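Long-range contacts in RNA polymerase II subunit A C-terminal domain phosphatase SSU72 (Homo sapiens, PDB 4H3K), which removes phosphate from phosphoserine and phosphothreonine in the C-terminal domain of RNA polymerase II, and takes part in RNA processing, transcription termination and pre-mRNA polyadenylation: residues Ser33-Arg38 and Arg110-Pro115; Glu116-Cys121 and Glu141-Arg146; Phe125-Thr130 and His155-Asp160. The protein carries 1 engineered substitution. All blocks are in the same frame, centred on the assembly; numbering follows the deposited sequence.

Interaction 1: residues Ser33-Arg38 and Arg110-Pro115. With PO4 (phosphate ion), chain F.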
loop_
_atom_site.group_PDB
_atom_site.type_symbol
_atom_site.label_atom_id
_atom_site.label_comp_id
_atom_site.label_asym_id
_atom_site.label_seq_id
_atom_site.Cartn_x
_atom_site.Cartn_y
_atom_site.Cartn_z
ATOM N N SER B 33 15.945 13.642 6.386
ATOM C CA SER B 33 16.630 12.910 7.463
ATOM C C SER B 33 16.274 13.407 8.854
ATOM O O SER B 33 15.880 12.619 9.736
ATOM C CB SER B 33 18.134 12.905 7.232
ATOM O OG SER B 33 18.688 12.020 8.174
ATOM N N SER B 34 16.359 14.719 9.037
ATOM C CA SER B 34 16.139 15.348 10.340
ATOM C C SER B 34 14.774 16.032 10.479
ATOM O O SER B 34 14.460 16.517 11.552
ATOM C CB SER B 34 17.245 16.363 10.604
ATOM O OG SER B 34 18.505 15.702 10.646
ATOM N N ASN B 35 13.979 16.061 9.395
ATOM C CA ASN B 35 12.716 16.852 9.325
ATOM C C ASN B 35 12.953 18.293 9.790
ATOM O O ASN B 35 12.210 18.843 10.637
ATOM C CB ASN B 35 11.603 16.175 10.124
ATOM C CG ASN B 35 10.224 16.695 9.790
ATOM O OD1 ASN B 35 9.951 17.270 8.694
ATOM N ND2 ASN B 35 9.322 16.475 10.710
ATOM N N GLN B 36 13.989 18.907 9.224
ATOM C CA GLN B 36 14.343 20.291 9.588
ATOM C C GLN B 36 14.347 21.223 8.380
ATOM O O GLN B 36 13.904 22.365 8.478
ATOM C CB GLN B 36 15.732 20.329 10.194
ATOM C CG GLN B 36 15.814 19.751 11.600
ATOM C CD GLN B 36 15.089 20.651 12.610
ATOM O OE1 GLN B 36 14.731 21.778 12.298
ATOM N NE2 GLN B 36 14.854 20.136 13.805
ATOM N N ASN B 37 14.880 20.716 7.258
ATOM C CA ASN B 37 15.238 21.555 6.127
ATOM C C ASN B 37 14.516 21.151 4.825
ATOM O O ASN B 37 13.551 21.784 4.459
ATOM C CB ASN B 37 16.778 21.590 5.972
ATOM C CG ASN B 37 17.244 22.423 4.772
ATOM O OD1 ASN B 37 18.264 22.117 4.138
ATOM N ND2 ASN B 37 16.519 23.469 4.475
ATOM N N ARG B 38 14.977 20.105 4.138
ATOM C CA ARG B 38 14.380 19.738 2.846
ATOM C C ARG B 38 12.877 19.415 2.924
ATOM O O ARG B 38 12.072 19.906 2.118
ATOM C CB ARG B 38 15.196 18.618 2.206
ATOM C CG ARG B 38 16.623 19.086 1.905
ATOM C CD ARG B 38 17.555 17.904 1.714
ATOM N NE ARG B 38 17.771 17.168 2.971
ATOM C CZ ARG B 38 18.388 15.997 3.052
ATOM N NH1 ARG B 38 18.852 15.419 1.950
ATOM N NH2 ARG B 38 18.538 15.380 4.232
ATOM N N ARG B 110 6.233 27.531 13.163
ATOM C CA ARG B 110 4.974 28.022 12.616
ATOM C C ARG B 110 4.222 26.961 11.845
ATOM O O ARG B 110 3.063 27.165 11.512
ATOM C CB ARG B 110 5.237 29.222 11.714
ATOM C CG ARG B 110 5.562 30.461 12.532
ATOM C CD ARG B 110 6.177 31.580 11.711
ATOM N NE ARG B 110 6.977 32.473 12.567
ATOM C CZ ARG B 110 6.474 33.319 13.473
ATOM N NH1 ARG B 110 5.164 33.408 13.671
ATOM N NH2 ARG B 110 7.285 34.085 14.193
ATOM N N ILE B 111 4.870 25.827 11.559
ATOM C CA ILE B 111 4.172 24.730 10.887
ATOM C C ILE B 111 3.647 23.690 11.886
ATOM O O ILE B 111 2.501 23.227 11.786
ATOM C CB ILE B 111 5.063 24.053 9.818
ATOM C CG1 ILE B 111 5.289 25.012 8.636
ATOM C CG2 ILE B 111 4.422 22.712 9.374
ATOM C CD1 ILE B 111 6.420 24.580 7.671
ATOM N N LYS B 112 4.502 23.312 12.835
ATOM C CA LYS B 112 4.182 22.262 13.780
ATOM C C LYS B 112 5.192 22.319 14.915
ATOM O O LYS B 112 6.255 22.905 14.760
ATOM C CB LYS B 112 4.194 20.885 13.082
ATOM C CG LYS B 112 5.567 20.442 12.611
ATOM C CD LYS B 112 5.449 19.183 11.741
ATOM C CE LYS B 112 6.804 18.558 11.492
ATOM N NZ LYS B 112 6.692 17.275 10.678
ATOM N N PRO B 113 4.867 21.721 16.067
ATOM C CA PRO B 113 5.741 22.003 17.217
ATOM C C PRO B 113 7.083 21.252 17.255
ATOM O O PRO B 113 8.054 21.766 17.824
ATOM C CB PRO B 113 4.868 21.643 18.419
ATOM C CG PRO B 113 3.898 20.655 17.909
ATOM C CD PRO B 113 3.650 20.984 16.458
ATOM N N ARG B 114 7.161 20.064 16.653
ATOM C CA ARG B 114 8.410 19.299 16.654
ATOM C C ARG B 114 8.610 18.435 15.412
ATOM O O ARG B 114 7.641 18.091 14.725
ATOM C CB ARG B 114 8.544 18.437 17.926
ATOM C CG ARG B 114 7.469 17.394 18.081
ATOM C CD ARG B 114 7.773 16.395 19.193
ATOM N NE ARG B 114 6.959 15.199 18.980
ATOM C CZ ARG B 114 7.302 14.147 18.222
ATOM N NH1 ARG B 114 8.485 14.078 17.604
ATOM N NH2 ARG B 114 6.454 13.140 18.097
ATOM N N PRO B 115 9.880 18.110 15.100
ATOM C CA PRO B 115 10.131 17.191 13.987
ATOM C C PRO B 115 9.496 15.833 14.302
ATOM O O PRO B 115 9.366 15.484 15.472
ATOM C CB PRO B 115 11.654 17.104 13.946
ATOM C CG PRO B 115 12.102 17.419 15.334
ATOM C CD PRO B 115 11.131 18.514 15.769
HETATM P P PO4 F . 16.799 17.679 6.606
HETATM O O1 PO4 F . 15.435 17.815 7.210
HETATM O O2 PO4 F . 17.829 18.517 7.379
HETATM O O3 PO4 F . 16.820 18.164 5.169
HETATM O O4 PO4 F . 17.284 16.258 6.583
#
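K112 NZ ends beside the amide of N35, held by a salt bridge to E116 and a hydrogen bond to S55 OG. The lysine starts with CG between its backbone N and carbonyl carbon (chi1 67°) and then runs fully extended, so that it approaches N35 from the opposite direction. P115 supplies the apolar half of the contact. Its CB packs on N35 CB at 3.9 Å and lies 3.7 Å from S34 O, while its CG lies 4.2 Å from Q36 NE2, whose side chain is bent at chi2. The backbone of N35 is in the left-handed helical region, and its carbonyl accepts a hydrogen bond from Y81 at the start of helix 81-98.

Residues S33-R38 belong to the P-loop that joins strand 27-32 to helix 38-48, the phosphate cradle of the CX5R phosphatases; S32, probably the engineered substitution, stands where that signature has its cysteine, and its OG is hydrogen-bonded to the bound phosphate. Backbone N-H groups turn inward around this ion. O1 takes the amides of Q36 (N to O1 2.7 Å) and N37 (N to O1 3.0 Å), and O4 those of S33 and S34. R38 closes the ring with a bidentate grip, its edge toward phosphorus: NE meets O3 at 2.6 Å in an almost straight bond (176°), and NH2 meets O4 at 2.8 Å. A bend at chi3 (-69°) turns the guanidinium edge toward the ion. E132, through a salt bridge, and the carbonyl of I161 hold R38 NH1.

Interaction 2: residues Glu116-Cys121 and Glu141-Arg146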
loop_
_atom_site.group_PDB
_atom_site.type_symbol
_atom_site.label_atom_id
_atom_site.label_comp_id
_atom_site.label_asym_id
_atom_site.label_seq_id
_atom_site.Cartn_x
_atom_site.Cartn_y
_atom_site.Cartn_z
ATOM N N GLU B 116 9.063 15.110 13.273
ATOM C CA GLU B 116 8.402 13.824 13.447
ATOM C C GLU B 116 9.177 12.698 12.751
ATOM O O GLU B 116 9.619 12.871 11.611
ATOM C CB GLU B 116 6.962 13.886 12.911
ATOM C CG GLU B 116 6.085 14.929 13.658
ATOM C CD GLU B 116 4.786 15.208 12.942
ATOM O OE1 GLU B 116 3.755 14.720 13.411
ATOM O OE2 GLU B 116 4.777 15.892 11.907
ATOM N N ARG B 117 9.333 11.575 13.453
ATOM C CA ARG B 117 9.945 10.384 12.902
ATOM C C ARG B 117 8.941 9.621 12.043
ATOM O O ARG B 117 7.852 9.245 12.528
ATOM C CB ARG B 117 10.412 9.428 13.995
ATOM C CG ARG B 117 11.510 9.969 14.885
ATOM C CD ARG B 117 12.148 8.893 15.818
ATOM N NE ARG B 117 12.361 7.543 15.255
ATOM C CZ ARG B 117 13.272 7.203 14.339
ATOM N NH1 ARG B 117 14.064 8.112 13.803
ATOM N NH2 ARG B 117 13.384 5.937 13.960
ATOM N N PHE B 118 9.319 9.370 10.795
ATOM C CA PHE B 118 8.495 8.558 9.888
ATOM C C PHE B 118 8.127 7.182 10.481
ATOM O O PHE B 118 6.988 6.714 10.380
ATOM C CB PHE B 118 9.247 8.327 8.575
ATOM C CG PHE B 118 8.431 7.615 7.541
ATOM C CD1 PHE B 118 7.609 8.333 6.672
ATOM C CD2 PHE B 118 8.501 6.233 7.417
ATOM C CE1 PHE B 118 6.844 7.662 5.706
ATOM C CE2 PHE B 118 7.762 5.560 6.462
ATOM C CZ PHE B 118 6.919 6.275 5.604
ATOM N N GLN B 119 9.118 6.531 11.069
ATOM C CA GLN B 119 8.927 5.171 11.574
ATOM C C GLN B 119 7.897 5.120 12.710
ATOM O O GLN B 119 7.415 4.038 13.046
ATOM C CB GLN B 119 10.265 4.543 11.988
ATOM C CG GLN B 119 11.261 4.383 10.837
ATOM C CD GLN B 119 12.236 5.562 10.620
ATOM O OE1 GLN B 119 13.344 5.339 10.166
ATOM N NE2 GLN B 119 11.824 6.790 10.929
ATOM N N ASN B 120 7.541 6.281 13.273
ATOM C CA ASN B 120 6.547 6.347 14.374
ATOM C C ASN B 120 5.138 6.634 13.949
ATOM O O ASN B 120 4.217 6.471 14.748
ATOM C CB ASN B 120 6.904 7.410 15.416
ATOM C CG ASN B 120 8.171 7.102 16.149
ATOM O OD1 ASN B 120 8.563 5.934 16.301
ATOM N ND2 ASN B 120 8.847 8.153 16.600
ATOM N N CYS B 121 4.957 7.099 12.722
ATOM C CA CYS B 121 3.617 7.473 12.275
ATOM C C CYS B 121 2.909 6.330 11.563
ATOM O O CYS B 121 3.554 5.424 11.032
ATOM C CB CYS B 121 3.654 8.710 11.374
ATOM S SG CYS B 121 2.025 9.463 11.114
ATOM N N GLU B 141 12.370 0.247 3.836
ATOM C CA GLU B 141 12.602 -0.762 4.854
ATOM C C GLU B 141 11.474 -0.760 5.881
ATOM O O GLU B 141 10.965 -1.817 6.251
ATOM C CB GLU B 141 13.925 -0.548 5.587
ATOM C CG GLU B 141 14.178 -1.743 6.560
ATOM C CD GLU B 141 15.573 -1.788 7.114
ATOM O OE1 GLU B 141 16.258 -0.742 7.075
ATOM O OE2 GLU B 141 15.982 -2.883 7.587
ATOM N N ASP B 142 11.112 0.429 6.363
ATOM C CA ASP B 142 10.048 0.554 7.340
ATOM C C ASP B 142 8.699 -0.005 6.802
ATOM O O ASP B 142 8.116 -0.902 7.394
ATOM C CB ASP B 142 9.884 2.021 7.737
ATOM C CG ASP B 142 8.943 2.200 8.887
ATOM O OD1 ASP B 142 8.926 1.325 9.766
ATOM O OD2 ASP B 142 8.207 3.194 8.930
ATOM N N LEU B 143 8.193 0.541 5.698
ATOM C CA LEU B 143 6.893 0.092 5.181
ATOM C C LEU B 143 6.871 -1.388 4.791
ATOM O O LEU B 143 5.856 -2.071 4.968
ATOM C CB LEU B 143 6.491 0.945 3.963
ATOM C CG LEU B 143 6.337 2.444 4.257
ATOM C CD1 LEU B 143 6.036 3.228 2.958
ATOM C CD2 LEU B 143 5.238 2.686 5.358
ATOM N N ASN B 144 7.988 -1.892 4.268
ATOM C CA ASN B 144 8.060 -3.305 3.884
ATOM C C ASN B 144 8.079 -4.237 5.105
ATOM O O ASN B 144 7.783 -5.418 4.976
ATOM C CB ASN B 144 9.287 -3.588 2.997
ATOM C CG ASN B 144 9.301 -5.033 2.454
ATOM O OD1 ASN B 144 8.461 -5.408 1.632
ATOM N ND2 ASN B 144 10.261 -5.839 2.916
ATOM N N SER B 145 8.428 -3.717 6.271
ATOM C CA SER B 145 8.414 -4.519 7.511
ATOM C C SER B 145 7.084 -4.387 8.301
ATOM O O SER B 145 6.889 -5.067 9.292
ATOM C CB SER B 145 9.599 -4.130 8.388
ATOM O OG SER B 145 9.370 -2.836 8.900
ATOM N N ARG B 146 6.164 -3.525 7.849
ATOM C CA ARG B 146 4.810 -3.470 8.440
ATOM C C ARG B 146 3.897 -4.506 7.783
ATOM O O ARG B 146 3.943 -4.683 6.573
ATOM C CB ARG B 146 4.198 -2.068 8.273
ATOM C CG ARG B 146 5.027 -0.945 8.909
ATOM C CD ARG B 146 4.369 0.424 8.726
ATOM N NE ARG B 146 5.265 1.514 9.115
ATOM C CZ ARG B 146 4.899 2.785 9.261
ATOM N NH1 ARG B 146 3.643 3.152 9.051
ATOM N NH2 ARG B 146 5.796 3.707 9.591
#
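Polar contacts centre on the guanidinium of R146, which comes up to the carbonyls of F118 and C121. All three of these bonds are weak: NH1 meets C121 O at 3.0 Å, and NH2 divides itself between C121 O at 3.2 Å and F118 O at 3.3 Å, with poorly aligned hydrogens. F118 O lies at the edge of the guanidinium, near its plane, and also accepts from the amide of C121. The firmer partner of R146 NH2 is D142 OD2, four residues earlier on helix 133-145, 2.6 Å away in a salt bridge on the syn side of the carboxylate but 26° out of its plane. R146 reaches across because its chain is extended from CG to NE, and the charge of D142 probably helps to keep the guanidinium in place.

Helix 133-145 is the crossover helix of the beta-alpha-beta unit formed with strands 127-130 and 153-159. Residues 116-121, with a short 3-10 turn at 118-120, lie in the loop that leads into the first of these strands, and meet the C-terminal end of the helix.

Carbon contacts cover the rest. F118, with CG anti to its backbone N (chi1 -175°), sends its ring toward the helix, where CD2 comes within 3.4 Å of D142 OD2; ring and carboxylate planes stand 76° apart. At the far end of the ring, CZ packs on L143 CD2 at 4.0 Å. That same methyl sits over the centre of one guanidinium face of R146, 3.8 Å above its plane. The aliphatic part of Q119 lies against the carboxylate of D142, with Q119 CG 3.7 Å from D142 CG.

Interaction 3: residues Phe125-Thr130 and His155-Asp160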
loop_
_atom_site.group_PDB
_atom_site.type_symbol
_atom_site.label_atom_id
_atom_site.label_comp_id
_atom_site.label_asym_id
_atom_site.label_seq_id
_atom_site.Cartn_x
_atom_site.Cartn_y
_atom_site.Cartn_z
ATOM N N PHE B 125 -0.855 7.691 2.931
ATOM C CA PHE B 125 -0.618 8.632 1.839
ATOM C C PHE B 125 -0.835 7.984 0.468
ATOM O O PHE B 125 -0.849 6.755 0.327
ATOM C CB PHE B 125 0.812 9.175 1.958
ATOM C CG PHE B 125 1.079 9.786 3.289
ATOM C CD1 PHE B 125 0.608 11.065 3.576
ATOM C CD2 PHE B 125 1.693 9.057 4.284
ATOM C CE1 PHE B 125 0.820 11.634 4.815
ATOM C CE2 PHE B 125 1.884 9.616 5.561
ATOM C CZ PHE B 125 1.448 10.906 5.813
ATOM N N ASP B 126 -1.022 8.831 -0.521
ATOM C CA ASP B 126 -1.029 8.421 -1.915
ATOM C C ASP B 126 0.401 8.376 -2.417
ATOM O O ASP B 126 0.760 7.527 -3.240
ATOM C CB ASP B 126 -1.802 9.452 -2.752
ATOM C CG ASP B 126 -3.283 9.551 -2.338
ATOM O OD1 ASP B 126 -3.919 8.505 -2.168
ATOM O OD2 ASP B 126 -3.800 10.671 -2.220
ATOM N N LEU B 127 1.209 9.330 -1.942
ATOM C CA LEU B 127 2.537 9.566 -2.512
ATOM C C LEU B 127 3.485 9.997 -1.428
ATOM O O LEU B 127 3.162 10.895 -0.647
ATOM C CB LEU B 127 2.474 10.636 -3.606
ATOM C CG LEU B 127 3.817 11.120 -4.170
ATOM C CD1 LEU B 127 4.535 9.941 -4.881
ATOM C CD2 LEU B 127 3.618 12.307 -5.118
ATOM N N ILE B 128 4.630 9.316 -1.346
ATOM C CA ILE B 128 5.658 9.674 -0.373
ATOM C C ILE B 128 6.876 10.097 -1.169
ATOM O O ILE B 128 7.375 9.327 -1.974
ATOM C CB ILE B 128 6.010 8.504 0.594
ATOM C CG1 ILE B 128 4.749 8.030 1.378
ATOM C CG2 ILE B 128 7.188 8.915 1.504
ATOM C CD1 ILE B 128 4.932 6.655 2.191
ATOM N N LEU B 129 7.354 11.313 -0.933
ATOM C CA LEU B 129 8.534 11.820 -1.603
ATOM C C LEU B 129 9.674 11.891 -0.614
ATOM O O LEU B 129 9.519 12.482 0.464
ATOM C CB LEU B 129 8.257 13.206 -2.140
ATOM C CG LEU B 129 7.203 13.146 -3.257
ATOM C CD1 LEU B 129 6.395 14.370 -3.268
ATOM C CD2 LEU B 129 7.916 13.002 -4.573
ATOM N N THR B 130 10.821 11.326 -0.984
ATOM C CA THR B 130 11.990 11.357 -0.115
ATOM C C THR B 130 13.041 12.245 -0.748
ATOM O O THR B 130 13.060 12.416 -1.970
ATOM C CB THR B 130 12.538 9.928 0.172
ATOM O OG1 THR B 130 12.979 9.321 -1.050
ATOM C CG2 THR B 130 11.420 9.044 0.769
ATOM N N HIS B 155 2.841 4.976 -3.457
ATOM C CA HIS B 155 3.971 5.270 -4.333
ATOM C C HIS B 155 5.022 6.061 -3.587
ATOM O O HIS B 155 4.694 7.040 -2.894
ATOM C CB HIS B 155 3.457 6.010 -5.586
ATOM C CG HIS B 155 2.822 5.079 -6.562
ATOM N ND1 HIS B 155 1.588 4.506 -6.343
ATOM C CD2 HIS B 155 3.318 4.484 -7.679
ATOM C CE1 HIS B 155 1.315 3.664 -7.326
ATOM N NE2 HIS B 155 2.343 3.655 -8.161
ATOM N N VAL B 156 6.272 5.604 -3.687
ATOM C CA VAL B 156 7.378 6.247 -3.016
ATOM C C VAL B 156 8.377 6.688 -4.110
ATOM O O VAL B 156 8.827 5.873 -4.929
ATOM C CB VAL B 156 8.084 5.279 -2.021
ATOM C CG1 VAL B 156 9.222 6.011 -1.308
ATOM C CG2 VAL B 156 7.078 4.665 -0.995
ATOM N N VAL B 157 8.688 7.979 -4.127
ATOM C CA VAL B 157 9.560 8.550 -5.150
ATOM C C VAL B 157 10.682 9.287 -4.447
ATOM O O VAL B 157 10.441 10.058 -3.500
ATOM C CB VAL B 157 8.801 9.495 -6.098
ATOM C CG1 VAL B 157 9.753 10.205 -7.074
ATOM C CG2 VAL B 157 7.667 8.705 -6.865
ATOM N N ASN B 158 11.903 9.067 -4.926
ATOM C CA ASN B 158 13.060 9.810 -4.424
ATOM C C ASN B 158 13.533 10.881 -5.375
ATOM O O ASN B 158 13.560 10.642 -6.586
ATOM C CB ASN B 158 14.238 8.865 -4.167
ATOM C CG ASN B 158 15.384 9.555 -3.474
ATOM O OD1 ASN B 158 15.259 10.005 -2.323
ATOM N ND2 ASN B 158 16.509 9.675 -4.180
ATOM N N VAL B 159 13.937 12.032 -4.822
ATOM C CA VAL B 159 14.805 12.988 -5.546
ATOM C C VAL B 159 15.966 13.336 -4.632
ATOM O O VAL B 159 15.727 13.776 -3.527
ATOM C CB VAL B 159 14.214 14.404 -5.753
ATOM C CG1 VAL B 159 14.917 15.113 -6.965
ATOM C CG2 VAL B 159 12.745 14.450 -5.782
ATOM N N ASP B 160 17.207 13.176 -5.091
ATOM C CA ASP B 160 18.349 13.602 -4.301
ATOM C C ASP B 160 18.414 15.124 -4.182
ATOM O O ASP B 160 18.645 15.831 -5.156
ATOM C CB ASP B 160 19.669 13.042 -4.828
ATOM C CG ASP B 160 19.941 11.608 -4.354
ATOM O OD1 ASP B 160 19.148 11.020 -3.595
ATOM O OD2 ASP B 160 20.975 11.061 -4.767
HETATM O O HOH W 1 -0.918 5.526 -4.142
#
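V157, on the second strand of a beta-alpha-beta unit, fits its three side-chain carbons against two leucines of the neighbouring strand, on the face of the central sheet that also carries H155. CB and L129 CD2 lie 3.9 Å apart, the two side chains standing side by side and pointing the same way. CG1 approaches that same leucine methyl slightly less closely. CG2, anti to the carbonyl carbon of V157, turns the other way along the sheet and packs 3.9 Å from L127 CD1.

The two strands, 127-130 and 153-159, are the parallel pair of this unit, whose crossover is helix 133-145, inside a mixed five-stranded sheet. Their segments run 21° apart, and the parallel register matches L127 with H155, I128 with V156, L129 with V157 and T130 with N158. I128 and T130 each use both N and O toward the partner strand. I128 N binds H155 O at 2.8 Å and I128 O receives V157 N at 2.9 Å; further along, T130 N meets V157 O and T130 O accepts V159 N. The alpha carbons of L127, V156 and L129 make CA-H...O contacts with the carbonyls of H155, I128 and V157, respectively.

On the other face, I128 CB lies 4.3 Å from V156 CG2, and T130 touches Y136 and V139 of the crossover helix. The V157 face is covered instead by helix 188-203, which places L196 on V157 and I192 on H155; the ring of H209 meets that of H155.

At the start of the pairing, H155 N reaches D126 O at 3.3 Å from above the carbonyl plane. A water donates to D126 O at 2.8 Å and lies in the plane of the H155 ring, weakly bonded to ND1.

How the interactions relate
Interaction 1 closes before interactions 2 and 3 open, and those two interleave along the chain. Interaction 1 holds the phosphate ion directly, through 33-38. Interaction 2 is about 17 Å away, centre to centre, yet touches it where the chain passes from P115 to E116, whose backbone N abuts the N35 amide. Interactions 2 and 3 are about 13 Å apart between centres and share an apolar seam: I128 CD1 of the strand packs on L143 CD1 at 3.7 Å and on F118 CZ at 4.0 Å. Interactions 1 and 3 lie on opposite sides of the chain's centre and do not touch, their nearest atoms being about 6 Å apart.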